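Local coordinates for protein haloacid delahogenase-like family hydrolase (Xanthomonas campestris pv. campestris, PDB 2PKE) that probably acts as a magnesium-dependent phosphatase of the haloacid dehalogenase (HAD) superfamily, at residues V16-D21 with D152-I157; L132-K135 with H140-Q143; I204-A209 with S234-A239. All blocks are in the same frame, centred on the assembly; numbering follows the deposited sequence.

Contact 1. Residues V16-D21 with D152-I157. With MG (magnesium ion), chain C.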
ATOM      1  N   VAL A  16      -5.159 -20.223   8.041  1.00 20.82           N
ATOM      2  CA  VAL A  16      -3.718 -20.244   8.134  1.00 19.42           C
ATOM      3  C   VAL A  16      -3.193 -19.048   7.352  1.00 19.66           C
ATOM      4  O   VAL A  16      -3.492 -18.888   6.170  1.00 21.94           O
ATOM      5  CB  VAL A  16      -3.136 -21.539   7.613  1.00 21.60           C
ATOM      6  CG1 VAL A  16      -1.607 -21.515   7.766  1.00 12.44           C
ATOM      7  CG2 VAL A  16      -3.747 -22.746   8.332  1.00 15.34           C
ATOM      8  N   GLY A  17      -2.426 -18.212   8.032  1.00 16.71           N
ATOM      9  CA  GLY A  17      -1.858 -17.052   7.434  1.00 18.21           C
ATOM     10  C   GLY A  17      -0.429 -17.347   7.085  1.00 20.44           C
ATOM     11  O   GLY A  17       0.217 -18.116   7.782  1.00 19.47           O
ATOM     12  N   PHE A  18       0.065 -16.752   5.986  1.00 18.29           N
ATOM     13  CA  PHE A  18       1.422 -16.921   5.560  1.00 17.96           C
ATOM     14  C   PHE A  18       2.051 -15.558   5.401  1.00 15.59           C
ATOM     15  O   PHE A  18       1.474 -14.679   4.748  1.00 20.17           O
ATOM     16  CB  PHE A  18       1.484 -17.626   4.201  1.00 21.22           C
ATOM     17  CG  PHE A  18       0.991 -19.042   4.230  1.00 17.07           C
ATOM     18  CD1 PHE A  18      -0.352 -19.327   4.149  1.00 20.70           C
ATOM     19  CD2 PHE A  18       1.882 -20.086   4.371  1.00 19.52           C
ATOM     20  CE1 PHE A  18      -0.795 -20.653   4.187  1.00 18.47           C
ATOM     21  CE2 PHE A  18       1.438 -21.386   4.394  1.00 16.00           C
ATOM     22  CZ  PHE A  18       0.088 -21.653   4.299  1.00 15.87           C
ATOM     23  N   ASP A  19       3.259 -15.390   5.900  1.00 16.42           N
ATOM     24  CA  ASP A  19       4.128 -14.285   5.458  1.00 16.77           C
ATOM     25  C   ASP A  19       4.593 -14.511   4.009  1.00 19.22           C
ATOM     26  O   ASP A  19       4.501 -15.618   3.461  1.00 21.54           O
ATOM     27  CB  ASP A  19       5.333 -14.190   6.403  1.00 15.61           C
ATOM     28  CG  ASP A  19       6.310 -13.091   6.051  1.00 19.40           C
ATOM     29  OD1 ASP A  19       5.885 -11.955   5.713  1.00 23.09           O
ATOM     30  OD2 ASP A  19       7.554 -13.354   6.109  1.00 19.99           O
ATOM     31  N   GLY A  20       5.073 -13.463   3.346  1.00 21.63           N
ATOM     32  CA  GLY A  20       5.622 -13.672   1.984  1.00 21.63           C
ATOM     33  C   GLY A  20       7.147 -13.702   1.970  1.00 20.85           C
ATOM     34  O   GLY A  20       7.771 -14.749   1.772  1.00 21.66           O
ATOM     35  N   ASP A  21       7.740 -12.537   2.138  1.00 22.81           N
ATOM     36  CA  ASP A  21       9.187 -12.361   1.984  1.00 20.44           C
ATOM     37  C   ASP A  21       9.934 -13.267   2.953  1.00 21.32           C
ATOM     38  O   ASP A  21       9.704 -13.226   4.180  1.00 19.30           O
ATOM     39  CB  ASP A  21       9.588 -10.916   2.299  1.00 19.35           C
ATOM     40  CG  ASP A  21       9.168  -9.885   1.241  1.00 21.01           C
ATOM     41  OD1 ASP A  21       8.967 -10.157   0.067  1.00 23.54           O
ATOM     42  OD2 ASP A  21       9.119  -8.697   1.608  1.00 22.98           O
ATOM     43  N   ASP A 152      -2.881 -18.192  -7.610  1.00 25.03           N
ATOM     44  CA  ASP A 152      -4.036 -19.063  -7.595  1.00 26.62           C
ATOM     45  C   ASP A 152      -4.354 -19.594  -6.210  1.00 24.91           C
ATOM     46  O   ASP A 152      -5.506 -19.928  -5.962  1.00 29.56           O
ATOM     47  CB  ASP A 152      -3.900 -20.225  -8.603  1.00 26.96           C
ATOM     48  CG  ASP A 152      -2.747 -21.146  -8.270  1.00 27.52           C
ATOM     49  OD1 ASP A 152      -1.672 -20.664  -7.897  1.00 24.95           O
ATOM     50  OD2 ASP A 152      -2.915 -22.364  -8.413  1.00 31.59           O
ATOM     51  N   LEU A 153      -3.353 -19.717  -5.327  1.00 22.84           N
ATOM     52  CA  LEU A 153      -3.564 -20.173  -3.972  1.00 22.44           C
ATOM     53  C   LEU A 153      -3.866 -19.062  -2.979  1.00 22.24           C
ATOM     54  O   LEU A 153      -4.386 -19.335  -1.915  1.00 24.26           O
ATOM     55  CB  LEU A 153      -2.332 -20.928  -3.435  1.00 21.69           C
ATOM     56  CG  LEU A 153      -1.896 -22.196  -4.168  1.00 23.27           C
ATOM     57  CD1 LEU A 153      -0.524 -22.661  -3.698  1.00 21.25           C
ATOM     58  CD2 LEU A 153      -2.953 -23.276  -3.921  1.00 29.56           C
ATOM     59  N   PHE A 154      -3.538 -17.821  -3.313  1.00 22.19           N
ATOM     60  CA  PHE A 154      -3.729 -16.716  -2.408  1.00 28.33           C
ATOM     61  C   PHE A 154      -4.617 -15.690  -3.073  1.00 34.99           C
ATOM     62  O   PHE A 154      -4.138 -14.665  -3.538  1.00 39.83           O
ATOM     63  CB  PHE A 154      -2.397 -16.124  -1.998  1.00 28.54           C
ATOM     64  CG  PHE A 154      -1.625 -17.007  -1.073  1.00 24.88           C
ATOM     65  CD1 PHE A 154      -2.085 -17.201   0.229  1.00 23.79           C
ATOM     66  CD2 PHE A 154      -0.446 -17.656  -1.497  1.00 25.21           C
ATOM     67  CE1 PHE A 154      -1.374 -18.029   1.128  1.00 27.56           C
ATOM     68  CE2 PHE A 154       0.273 -18.496  -0.612  1.00 21.51           C
ATOM     69  CZ  PHE A 154      -0.191 -18.660   0.714  1.00 27.70           C
ATOM     70  N   PRO A 155      -5.915 -15.994  -3.137  1.00 39.25           N
ATOM     71  CA  PRO A 155      -6.905 -14.986  -3.493  1.00 43.82           C
ATOM     72  C   PRO A 155      -7.013 -13.923  -2.337  1.00 43.78           C
ATOM     73  O   PRO A 155      -6.924 -12.692  -2.584  1.00 44.61           O
ATOM     74  CB  PRO A 155      -8.194 -15.813  -3.695  1.00 44.79           C
ATOM     75  CG  PRO A 155      -8.022 -17.052  -2.818  1.00 45.84           C
ATOM     76  CD  PRO A 155      -6.520 -17.295  -2.782  1.00 42.25           C
ATOM     77  N   ARG A 156      -7.116 -14.409  -1.091  1.00 40.15           N
ATOM     78  CA  ARG A 156      -7.036 -13.527   0.085  1.00 37.77           C
ATOM     79  C   ARG A 156      -5.609 -12.994   0.328  1.00 34.74           C
ATOM     80  O   ARG A 156      -4.690 -13.771   0.713  1.00 29.34           O
ATOM     81  CB  ARG A 156      -7.477 -14.279   1.347  1.00 39.72           C
ATOM     82  CG  ARG A 156      -8.821 -14.940   1.278  1.00 43.33           C
ATOM     83  CD  ARG A 156      -9.053 -15.769   2.516  1.00 47.28           C
ATOM     84  NE  ARG A 156     -10.477 -16.004   2.678  1.00 50.63           N
ATOM     85  CZ  ARG A 156     -11.140 -17.033   2.164  1.00 64.05           C
ATOM     86  NH1 ARG A 156     -10.510 -17.974   1.462  1.00 71.14           N
ATOM     87  NH2 ARG A 156     -12.453 -17.126   2.361  1.00 68.96           N
ATOM     88  N   ILE A 157      -5.431 -11.681   0.137  1.00 32.42           N
ATOM     89  CA  ILE A 157      -4.124 -11.007   0.365  1.00 33.20           C
ATOM     90  C   ILE A 157      -4.247  -9.694   1.146  1.00 30.15           C
ATOM     91  O   ILE A 157      -5.052  -8.832   0.786  1.00 28.38           O
ATOM     92  CB  ILE A 157      -3.471 -10.737  -0.953  1.00 31.49           C
ATOM     93  CG1 ILE A 157      -2.213  -9.889  -0.757  1.00 31.15           C
ATOM     94  CG2 ILE A 157      -4.533 -10.216  -1.917  1.00 42.00           C
ATOM     95  CD1 ILE A 157      -2.039  -8.788  -1.758  1.00 34.49           C
TER
HETATM   96 MG    MG C 300       9.329 -12.463   6.055  1.00 19.59          MG
HETATM   97  O   HOH W   1       8.165 -10.782   5.413  1.00 16.63           O
HETATM   98  O   HOH W   2       8.954 -11.880   8.120  1.00 16.92           O
HETATM   99  O   HOH W   3      11.237 -11.658   6.055  1.00 20.26           O

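Contact 2. Residues L132-K135 with H140-Q143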
ATOM      1  N   LEU A 132      -2.481 -14.557   2.744  1.00 21.07           N
ATOM      2  CA  LEU A 132      -1.109 -14.005   2.775  1.00 16.38           C
ATOM      3  C   LEU A 132      -1.168 -12.694   3.521  1.00 19.60           C
ATOM      4  O   LEU A 132      -1.912 -11.811   3.119  1.00 21.83           O
ATOM      5  CB  LEU A 132      -0.586 -13.746   1.376  1.00 22.27           C
ATOM      6  CG  LEU A 132       0.941 -13.638   1.336  1.00 22.77           C
ATOM      7  CD1 LEU A 132       1.432 -14.117  -0.009  1.00 42.38           C
ATOM      8  CD2 LEU A 132       1.399 -12.239   1.625  1.00 31.99           C
ATOM      9  N   ILE A 133      -0.403 -12.557   4.602  1.00 22.08           N
ATOM     10  CA  ILE A 133      -0.375 -11.323   5.372  1.00 20.54           C
ATOM     11  C   ILE A 133       1.039 -10.827   5.375  1.00 22.67           C
ATOM     12  O   ILE A 133       1.982 -11.491   5.859  1.00 19.14           O
ATOM     13  CB  ILE A 133      -0.893 -11.489   6.807  1.00 21.36           C
ATOM     14  CG1 ILE A 133      -2.297 -12.084   6.744  1.00 19.72           C
ATOM     15  CG2 ILE A 133      -0.844 -10.138   7.596  1.00 16.68           C
ATOM     16  CD1 ILE A 133      -2.946 -12.453   8.113  1.00 19.49           C
ATOM     17  N   THR A 134       1.203  -9.639   4.833  1.00 19.62           N
ATOM     18  CA  THR A 134       2.524  -9.025   4.792  1.00 22.78           C
ATOM     19  C   THR A 134       2.518  -7.520   5.092  1.00 21.60           C
ATOM     20  O   THR A 134       1.515  -6.893   4.926  1.00 21.67           O
ATOM     21  CB  THR A 134       3.167  -9.219   3.424  1.00 24.87           C
ATOM     22  OG1 THR A 134       4.549  -8.851   3.550  1.00 32.05           O
ATOM     23  CG2 THR A 134       2.499  -8.352   2.367  1.00 21.34           C
ATOM     24  N   LYS A 135       3.624  -6.984   5.606  1.00 26.93           N
ATOM     25  CA  LYS A 135       3.764  -5.559   5.769  1.00 26.87           C
ATOM     26  C   LYS A 135       4.584  -4.984   4.629  1.00 27.28           C
ATOM     27  O   LYS A 135       5.241  -5.728   3.878  1.00 27.88           O
ATOM     28  CB  LYS A 135       4.330  -5.171   7.156  1.00 27.77           C
ATOM     29  CG  LYS A 135       5.779  -5.419   7.387  1.00 22.78           C
ATOM     30  CD  LYS A 135       6.075  -5.401   8.896  1.00 25.81           C
ATOM     31  CE  LYS A 135       7.507  -5.567   9.184  1.00 30.26           C
ATOM     32  NZ  LYS A 135       7.666  -5.456  10.662  1.00 28.05           N
ATOM     33  N   HIS A 140       4.310  -3.342  -4.475  1.00 18.29           N
ATOM     34  CA  HIS A 140       5.385  -4.299  -4.634  1.00 22.28           C
ATOM     35  C   HIS A 140       5.002  -5.702  -4.143  1.00 22.02           C
ATOM     36  O   HIS A 140       5.303  -6.698  -4.813  1.00 22.37           O
ATOM     37  CB  HIS A 140       6.630  -3.784  -3.953  1.00 18.13           C
ATOM     38  CG  HIS A 140       7.868  -4.556  -4.289  1.00 24.72           C
ATOM     39  ND1 HIS A 140       9.029  -4.440  -3.558  1.00 23.88           N
ATOM     40  CD2 HIS A 140       8.143  -5.419  -5.296  1.00 22.66           C
ATOM     41  CE1 HIS A 140       9.957  -5.217  -4.084  1.00 26.22           C
ATOM     42  NE2 HIS A 140       9.449  -5.810  -5.151  1.00 19.86           N
ATOM     43  N   GLN A 141       4.355  -5.780  -2.990  1.00 20.55           N
ATOM     44  CA  GLN A 141       3.880  -7.085  -2.444  1.00 20.47           C
ATOM     45  C   GLN A 141       2.850  -7.734  -3.376  1.00 21.57           C
ATOM     46  O   GLN A 141       2.894  -8.938  -3.646  1.00 18.49           O
ATOM     47  CB  GLN A 141       3.328  -6.938  -1.001  1.00 22.60           C
ATOM     48  CG  GLN A 141       4.384  -6.528   0.026  1.00 24.67           C
ATOM     49  CD  GLN A 141       5.397  -7.590   0.219  1.00 28.86           C
ATOM     50  OE1 GLN A 141       5.093  -8.767   0.058  1.00 27.12           O
ATOM     51  NE2 GLN A 141       6.613  -7.200   0.590  1.00 22.00           N
ATOM     52  N   GLU A 142       1.960  -6.923  -3.943  1.00 22.99           N
ATOM     53  CA  GLU A 142       1.007  -7.453  -4.919  1.00 22.82           C
ATOM     54  C   GLU A 142       1.707  -8.007  -6.161  1.00 23.11           C
ATOM     55  O   GLU A 142       1.360  -9.067  -6.672  1.00 20.17           O
ATOM     56  CB  GLU A 142       0.029  -6.382  -5.320  1.00 25.15           C
ATOM     57  CG  GLU A 142      -1.099  -6.211  -4.334  1.00 26.22           C
ATOM     58  CD  GLU A 142      -2.047  -5.124  -4.800  1.00 31.67           C
ATOM     59  OE1 GLU A 142      -1.704  -4.414  -5.766  1.00 35.49           O
ATOM     60  OE2 GLU A 142      -3.112  -4.971  -4.191  1.00 39.70           O
ATOM     61  N   GLN A 143       2.746  -7.307  -6.616  1.00 22.71           N
ATOM     62  CA  GLN A 143       3.505  -7.770  -7.764  1.00 25.08           C
ATOM     63  C   GLN A 143       4.301  -9.044  -7.445  1.00 22.21           C
ATOM     64  O   GLN A 143       4.403  -9.931  -8.291  1.00 20.03           O
ATOM     65  CB  GLN A 143       4.353  -6.646  -8.351  1.00 23.41           C
ATOM     66  CG  GLN A 143       3.538  -5.583  -9.174  1.00 37.23           C
ATOM     67  CD  GLN A 143       2.435  -6.171 -10.112  1.00 48.25           C
ATOM     68  OE1 GLN A 143       1.305  -5.677 -10.139  1.00 53.73           O
ATOM     69  NE2 GLN A 143       2.764  -7.231 -10.858  1.00 47.52           N
TER
HETATM   70  O   HOH W   4       6.138 -10.152   2.266  1.00 20.95           O

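Contact 3. Residues I204-A209 with S234-A239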
ATOM      1  N   ILE A 204       3.674 -20.781  13.523  1.00 19.51           N
ATOM      2  CA  ILE A 204       4.724 -21.627  12.967  1.00 19.59           C
ATOM      3  C   ILE A 204       5.902 -20.723  12.527  1.00 20.02           C
ATOM      4  O   ILE A 204       5.740 -19.804  11.710  1.00 18.20           O
ATOM      5  CB  ILE A 204       4.228 -22.445  11.805  1.00 18.57           C
ATOM      6  CG1 ILE A 204       3.193 -23.480  12.305  1.00 22.21           C
ATOM      7  CG2 ILE A 204       5.393 -23.116  11.053  1.00 15.80           C
ATOM      8  CD1 ILE A 204       2.393 -24.115  11.140  1.00 17.34           C
ATOM      9  N   TYR A 205       7.057 -21.024  13.087  1.00 17.77           N
ATOM     10  CA  TYR A 205       8.296 -20.297  12.905  1.00 19.20           C
ATOM     11  C   TYR A 205       9.258 -21.073  12.027  1.00 20.17           C
ATOM     12  O   TYR A 205       9.742 -22.126  12.419  1.00 22.92           O
ATOM     13  CB  TYR A 205       8.931 -20.079  14.231  1.00 22.09           C
ATOM     14  CG  TYR A 205      10.275 -19.376  14.209  1.00 18.75           C
ATOM     15  CD1 TYR A 205      10.475 -18.263  13.409  1.00 27.57           C
ATOM     16  CD2 TYR A 205      11.321 -19.803  15.023  1.00 25.89           C
ATOM     17  CE1 TYR A 205      11.698 -17.596  13.411  1.00 18.96           C
ATOM     18  CE2 TYR A 205      12.543 -19.166  15.033  1.00 23.05           C
ATOM     19  CZ  TYR A 205      12.731 -18.064  14.220  1.00 26.62           C
ATOM     20  OH  TYR A 205      13.928 -17.379  14.219  1.00 26.19           O
ATOM     21  N   THR A 206       9.547 -20.511  10.852  1.00 22.64           N
ATOM     22  CA  THR A 206      10.499 -21.071   9.877  1.00 21.88           C
ATOM     23  C   THR A 206      11.541 -20.018   9.508  1.00 19.96           C
ATOM     24  O   THR A 206      11.349 -19.231   8.571  1.00 21.81           O
ATOM     25  CB  THR A 206       9.793 -21.562   8.620  1.00 22.43           C
ATOM     26  OG1 THR A 206       8.894 -22.599   8.982  1.00 20.84           O
ATOM     27  CG2 THR A 206      10.782 -22.138   7.610  1.00 20.06           C
ATOM     28  N   PRO A 207      12.642 -19.979  10.270  1.00 21.48           N
ATOM     29  CA  PRO A 207      13.643 -18.949  10.009  1.00 21.70           C
ATOM     30  C   PRO A 207      14.316 -19.107   8.628  1.00 24.89           C
ATOM     31  O   PRO A 207      14.446 -20.210   8.127  1.00 21.47           O
ATOM     32  CB  PRO A 207      14.622 -19.120  11.176  1.00 24.08           C
ATOM     33  CG  PRO A 207      14.454 -20.502  11.621  1.00 22.24           C
ATOM     34  CD  PRO A 207      13.008 -20.823  11.413  1.00 23.26           C
ATOM     35  N   TYR A 208      14.684 -17.979   8.014  1.00 31.02           N
ATOM     36  CA  TYR A 208      15.313 -17.976   6.710  1.00 33.02           C
ATOM     37  C   TYR A 208      16.809 -17.864   6.929  1.00 35.69           C
ATOM     38  O   TYR A 208      17.252 -16.933   7.590  1.00 34.68           O
ATOM     39  CB  TYR A 208      14.819 -16.788   5.903  1.00 35.79           C
ATOM     40  CG  TYR A 208      15.286 -16.821   4.466  1.00 36.10           C
ATOM     41  CD1 TYR A 208      14.785 -17.774   3.582  1.00 38.07           C
ATOM     42  CD2 TYR A 208      16.225 -15.909   3.993  1.00 39.06           C
ATOM     43  CE1 TYR A 208      15.207 -17.834   2.282  1.00 35.62           C
ATOM     44  CE2 TYR A 208      16.650 -15.955   2.677  1.00 40.82           C
ATOM     45  CZ  TYR A 208      16.135 -16.926   1.833  1.00 39.37           C
ATOM     46  OH  TYR A 208      16.528 -16.984   0.512  1.00 42.87           O
ATOM     47  N   ALA A 209      17.584 -18.810   6.403  1.00 40.69           N
ATOM     48  CA  ALA A 209      19.039 -18.898   6.741  1.00 43.30           C
ATOM     49  C   ALA A 209      19.860 -17.808   6.053  1.00 44.69           C
ATOM     50  O   ALA A 209      19.739 -17.595   4.836  1.00 46.03           O
ATOM     51  CB  ALA A 209      19.613 -20.294   6.410  1.00 42.91           C
ATOM     52  N   SER A 234       8.111 -28.132   3.910  1.00 20.03           N
ATOM     53  CA  SER A 234       7.513 -29.465   3.824  1.00 22.98           C
ATOM     54  C   SER A 234       6.918 -29.922   5.185  1.00 22.43           C
ATOM     55  O   SER A 234       5.964 -30.723   5.239  1.00 22.25           O
ATOM     56  CB  SER A 234       8.511 -30.499   3.262  1.00 24.32           C
ATOM     57  OG  SER A 234       9.621 -30.693   4.115  1.00 23.77           O
ATOM     58  N   GLY A 235       7.428 -29.350   6.277  1.00 24.98           N
ATOM     59  CA  GLY A 235       6.869 -29.617   7.626  1.00 20.61           C
ATOM     60  C   GLY A 235       5.640 -28.800   8.040  1.00 19.61           C
ATOM     61  O   GLY A 235       5.025 -29.082   9.057  1.00 17.63           O
ATOM     62  N   TRP A 236       5.228 -27.829   7.220  1.00 19.19           N
ATOM     63  CA  TRP A 236       4.171 -26.925   7.623  1.00 17.95           C
ATOM     64  C   TRP A 236       2.803 -27.610   7.765  1.00 21.06           C
ATOM     65  O   TRP A 236       2.087 -27.301   8.702  1.00 21.72           O
ATOM     66  CB  TRP A 236       4.004 -25.758   6.643  1.00 18.35           C
ATOM     67  CG  TRP A 236       5.114 -24.739   6.593  1.00 21.00           C
ATOM     68  CD1 TRP A 236       6.076 -24.539   7.506  1.00 17.14           C
ATOM     69  CD2 TRP A 236       5.284 -23.725   5.596  1.00 18.03           C
ATOM     70  NE1 TRP A 236       6.891 -23.492   7.132  1.00 22.14           N
ATOM     71  CE2 TRP A 236       6.435 -22.976   5.956  1.00 16.54           C
ATOM     72  CE3 TRP A 236       4.645 -23.441   4.372  1.00 21.71           C
ATOM     73  CZ2 TRP A 236       6.912 -21.913   5.182  1.00 19.35           C
ATOM     74  CZ3 TRP A 236       5.120 -22.407   3.595  1.00 19.34           C
ATOM     75  CH2 TRP A 236       6.236 -21.633   4.007  1.00 21.94           C
ATOM     76  N   PRO A 237       2.398 -28.455   6.786  1.00 21.67           N
ATOM     77  CA  PRO A 237       1.065 -29.059   6.878  1.00 20.03           C
ATOM     78  C   PRO A 237       0.905 -29.917   8.147  1.00 19.00           C
ATOM     79  O   PRO A 237      -0.097 -29.765   8.869  1.00 20.14           O
ATOM     80  CB  PRO A 237       0.961 -29.873   5.562  1.00 20.39           C
ATOM     81  CG  PRO A 237       1.961 -29.224   4.632  1.00 22.33           C
ATOM     82  CD  PRO A 237       3.074 -28.837   5.517  1.00 21.53           C
ATOM     83  N   ALA A 238       1.912 -30.730   8.458  1.00 17.89           N
ATOM     84  CA  ALA A 238       1.924 -31.533   9.707  1.00 20.50           C
ATOM     85  C   ALA A 238       1.835 -30.651  10.967  1.00 19.41           C
ATOM     86  O   ALA A 238       1.151 -30.985  11.935  1.00 20.54           O
ATOM     87  CB  ALA A 238       3.199 -32.435   9.771  1.00 20.02           C
ATOM     88  N   ALA A 239       2.523 -29.525  10.932  1.00 19.32           N
ATOM     89  CA  ALA A 239       2.565 -28.576  12.054  1.00 20.35           C
ATOM     90  C   ALA A 239       1.211 -27.946  12.240  1.00 19.30           C
ATOM     91  O   ALA A 239       0.762 -27.838  13.356  1.00 23.23           O
ATOM     92  CB  ALA A 239       3.684 -27.508  11.873  1.00 19.37           C
TER

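Contact 1. Residues V16-D21 with D152-I157
Phe18, at the end of strand 15-18, faces Phe154 in the loop before strand 157-160, with their CA atoms 9.5 Å apart. The backbones are too far apart to pair, and two aromatic side chains span the distance. The rings form an offset edge-to-face pair, with centroids 5.3 Å apart and planes turned by 73°. Phe154 supplies the edge. Its CE1 lies 3.4 Å from Phe18 CD1, and its CZ also comes close to Phe18 CG. Both side chains leave the backbone with CG anti to the carbonyl carbon, which carries each ring across to the other. Both rings are buried, and on helix 117-125, Ile124 touches Phe18 and Val121 touches Phe154. Strand 15-18 is a central strand of the parallel sheet of this HAD fold. Just past Phe18 the chain reaches Asp19 and Asp21, consistent with the DxDx(T/V) motif of the superfamily. Asp19 OD2 binds the magnesium ion at 2.0 Å, and Asp21 binds it through its backbone O at 2.1 Å. Asn187 and three waters complete the site. One of these waters also donates a hydrogen bond to Asp19 OD1, which forms a salt bridge with Lys163.

Contact 2. Residues L132-K135 with H140-Q143
Thr134 turns OG1 anti to its own N (chi1 -168°), which leaves CG2 between the backbone N and the carbonyl carbon and facing Gln141. Gln141 starts with CG beside its N and then bends at chi2 (-66°), which brings the amide alongside the end of the threonine. The two side chains meet at a slant. Thr134 CG2 packs against Gln141 CG at 3.5 Å and lies equally close to the amide oxygen OE1. The polar ends do not bond directly. A water donates to Gln141 OE1 at 2.8 Å. It also lies near Thr134 OG1, but too close to be trusted, so a bridge is doubtful. These residues lie in the beta-alpha-beta unit made by strand 129-135, helix 138-148 and strand 157-160, part of the Rossmann-like core of HAD enzymes. The contact spans the short turn from the first strand into the helix. Val159 of the next strand touches both Thr134 and Gln141. At the other end of the amide, NE2 donates a hydrogen bond to OD2 of Asp21, a residue that binds magnesium through its backbone O. Both ends of the amide thus have partners, which probably limits its rotation. The side chain of Lys135 starts away from the helix, and its NZ forms a salt bridge with Glu162. On the helix, Glu142 OE1 hydrogen-bonds to Ser161 OG of the second subunit.

Contact 3. Residues I204-A209 with S234-A239
Ile204, near the end of strand 202-205, reaches helix 236-250 with two methyl groups. Its CD1 packs on Ala239 CB at 3.7 Å. The other branch, CG2, lies anti to the backbone N and touches Trp236 CD1 at 3.9 Å. The isoleucine thus spans almost one helical turn, and on the sheet it also packs against Val183 and Ile185 of strand 182-186. Tyr205 points away from the helix, and one face of its ring is covered by Pro207, whose CD lies 3.8 Å above the ring. Thr206 follows, just past the strand, and turns back toward the helix. Its OG1 stands beside the backbone N (chi1 -62°), within range of the indole. Trp236 NE1 donates to Thr206 OG1 at 2.9 Å. The bond is nearly straight, with an angle of 165° at the hydrogen, and the oxygen lies 6° from the indole plane. The threonine therefore meets the edge of the indole. Thr206 OG1 in turn donates to Val230 O, just after strand 227-229. The indole also packs against Val117, Ala120 and Ile124 of helix 117-125 and Ile185 of the sheet. It is thus buried between the sheet and helix 117-125, while its one polar atom, NE1, is satisfied by a hydroxyl that passes its own proton to a carbonyl. The directional N-H bond probably sets how the indole sits in this packing.

The chain enters the sheet on strand 15-18 and carries the first half of contact 1 and two of the metal ligands. It then runs through four helices and helix 117-125 before strand 129-135. Contact 2 closes first, over a short turn, and lies within the much longer loop that contact 1 closes at 152-157. Strands 15-18 and 129-135 are neighbours, so the two contacts touch: Phe18 O and Ile133 N probably hydrogen-bond. Contact 3 follows in series and ties strand 202-205, which lies beyond strand 182-186 on the side of strand 15-18 away from strand 129-135, to helix 236-250. It meets contact 1 where Phe18 packs on Trp236, but it does not touch contact 2.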